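Local coordinates for protein serine protease (Nocardiopsis alba, PDB 2OUA) that probably cleaves peptide bonds as an acid-resistant, kinetically stable serine endopeptidase of the chymotrypsin-like S1 family, at residues A[115-120]-A[170-175]. Residues are numbered along the deposited sequence; the frame is centred on the assembly and turned at random.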
# COMPACT_ATOMS: atom_id res chain seq x y z
N GLN A 115 0.29 -0.18 -16.66
CA GLN A 115 1.07 -0.33 -17.89
C GLN A 115 1.75 -1.67 -18.14
O GLN A 115 1.75 -2.16 -19.26
CB GLN A 115 2.10 0.79 -17.97
CG GLN A 115 1.48 2.19 -17.94
CD GLN A 115 2.50 3.31 -17.98
OE1 GLN A 115 3.47 3.30 -17.23
NE2 GLN A 115 2.28 4.29 -18.85
N ALA A 116 2.33 -2.26 -17.10
CA ALA A 116 3.02 -3.53 -17.27
C ALA A 116 3.28 -4.19 -15.93
O ALA A 116 3.38 -3.52 -14.90
CB ALA A 116 4.34 -3.31 -17.99
N ARG A 117 3.37 -5.52 -15.95
CA ARG A 117 3.64 -6.28 -14.74
C ARG A 117 5.00 -6.96 -14.86
O ARG A 117 5.66 -6.87 -15.89
CB ARG A 117 2.54 -7.34 -14.51
CG ARG A 117 1.18 -6.74 -14.18
CD ARG A 117 0.27 -7.73 -13.45
NE ARG A 117 -0.81 -7.02 -12.76
CZ ARG A 117 -1.96 -6.67 -13.32
NH1 ARG A 117 -2.21 -6.96 -14.59
NH2 ARG A 117 -2.86 -5.98 -12.61
N ASN A 118 5.42 -7.63 -13.78
CA ASN A 118 6.69 -8.33 -13.76
C ASN A 118 7.86 -7.39 -14.03
O ASN A 118 8.78 -7.73 -14.77
CB ASN A 118 6.69 -9.44 -14.82
CG ASN A 118 5.43 -10.29 -14.78
OD1 ASN A 118 5.15 -10.96 -13.79
ND2 ASN A 118 4.67 -10.25 -15.87
N GLN A 119 7.84 -6.22 -13.41
CA GLN A 119 8.90 -5.24 -13.60
C GLN A 119 9.93 -5.28 -12.47
O GLN A 119 9.60 -5.51 -11.31
CB GLN A 119 8.31 -3.83 -13.69
CG GLN A 119 7.28 -3.64 -14.80
CD GLN A 119 7.90 -3.76 -16.18
OE1 GLN A 119 8.65 -2.89 -16.61
NE2 GLN A 119 7.59 -4.85 -16.87
N THR A 120 11.19 -5.06 -12.84
CA THR A 120 12.26 -5.01 -11.86
C THR A 120 12.77 -3.57 -11.88
O THR A 120 13.01 -3.00 -12.94
CB THR A 120 13.42 -5.97 -12.22
OG1 THR A 120 12.96 -7.33 -12.15
CG2 THR A 120 14.58 -5.80 -11.24
N THR A 170 4.92 5.31 -11.30
CA THR A 170 4.94 4.67 -9.99
C THR A 170 4.72 3.18 -10.09
O THR A 170 3.86 2.72 -10.84
CB THR A 170 3.87 5.29 -9.07
OG1 THR A 170 4.14 6.68 -8.89
CG2 THR A 170 3.88 4.61 -7.70
N PHE A 171 5.51 2.42 -9.33
CA PHE A 171 5.41 0.97 -9.32
C PHE A 171 4.79 0.53 -8.01
O PHE A 171 4.96 1.17 -6.98
CB PHE A 171 6.80 0.33 -9.44
CG PHE A 171 7.54 0.69 -10.69
CD1 PHE A 171 8.20 1.92 -10.80
CD2 PHE A 171 7.58 -0.19 -11.77
CE1 PHE A 171 8.89 2.26 -11.96
CE2 PHE A 171 8.27 0.14 -12.94
CZ PHE A 171 8.92 1.37 -13.04
N TYR A 172 4.06 -0.58 -8.04
CA TYR A 172 3.46 -1.09 -6.82
C TYR A 172 3.69 -2.58 -6.64
O TYR A 172 3.89 -3.32 -7.62
CB TYR A 172 1.96 -0.75 -6.76
CG TYR A 172 1.05 -1.44 -7.76
CD1 TYR A 172 0.70 -2.79 -7.62
CD2 TYR A 172 0.47 -0.71 -8.80
CE1 TYR A 172 -0.22 -3.39 -8.49
CE2 TYR A 172 -0.45 -1.29 -9.66
CZ TYR A 172 -0.80 -2.63 -9.51
OH TYR A 172 -1.73 -3.18 -10.35
N GLN A 173 3.70 -3.00 -5.38
CA GLN A 173 3.87 -4.40 -5.01
C GLN A 173 2.46 -5.00 -5.04
O GLN A 173 1.55 -4.49 -4.38
CB GLN A 173 4.45 -4.49 -3.60
CG GLN A 173 4.15 -5.78 -2.84
CD GLN A 173 4.95 -6.97 -3.35
OE1 GLN A 173 6.18 -6.92 -3.42
NE2 GLN A 173 4.25 -8.05 -3.70
N GLU A 174 2.27 -6.06 -5.82
CA GLU A 174 0.96 -6.70 -5.93
C GLU A 174 0.48 -7.15 -4.56
O GLU A 174 1.26 -7.63 -3.74
CB GLU A 174 1.04 -7.91 -6.87
CG GLU A 174 1.24 -7.56 -8.34
CD GLU A 174 -0.02 -7.04 -9.02
OE1 GLU A 174 -1.13 -7.23 -8.47
OE2 GLU A 174 0.10 -6.44 -10.11
N VAL A 175 -0.82 -6.99 -4.32
CA VAL A 175 -1.38 -7.36 -3.02
C VAL A 175 -1.62 -8.86 -2.84
O VAL A 175 -1.38 -9.40 -1.76
CB VAL A 175 -2.70 -6.60 -2.74
CG1 VAL A 175 -3.82 -7.13 -3.64
CG2 VAL A 175 -3.08 -6.73 -1.27
O HOH W 1 -2.72 -5.56 -9.90
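With CG anti to the carbonyl carbon, beside the backbone N (chi1 -67°), and the chain drawn out from CG to NE, Arg-117 reaches across to Glu-174, whose own chain folds at chi2 (-76°) to bring the carboxylate back toward it. In the C-terminal of the two beta-barrels of this chymotrypsin-like protease, the pair ties the corner that follows strand 108-116, at Arg-117 and Asn-118, to the end of strand 167-174; strand 131-134 lies between these two strands in the barrel. NE of Arg-117 donates a nearly straight hydrogen bond of 2.9 Å to OE2 of Glu-174, forming a salt bridge. The oxygen lies in the guanidinium plane, yet the donor meets it from above the carboxylate plane. Thr-132 of the intervening strand hydrogen-bonds the same OE2, while NH2 of Arg-117 is also tied to the carbonyl O of Ala-94, so the guanidinium is fixed from more than one direction. A water completes the cluster: it accepts from NH2 of Arg-117 and, at 2.6 Å, from OH of Tyr-172. The same water donates to OE1 of Glu-174, linking both carboxylate oxygens to the arginine, one directly and one through solvent. Further along, beyond the corner, the contact becomes apolar. The side chain of Gln-119 bends back over its own turn, where NE2 donates to the O of Arg-117 at 3.0 Å, leaving its aliphatic root against Phe-171: CB of Gln-119 sits at the ring edge, 4.0 Å from CE2 of Phe-171.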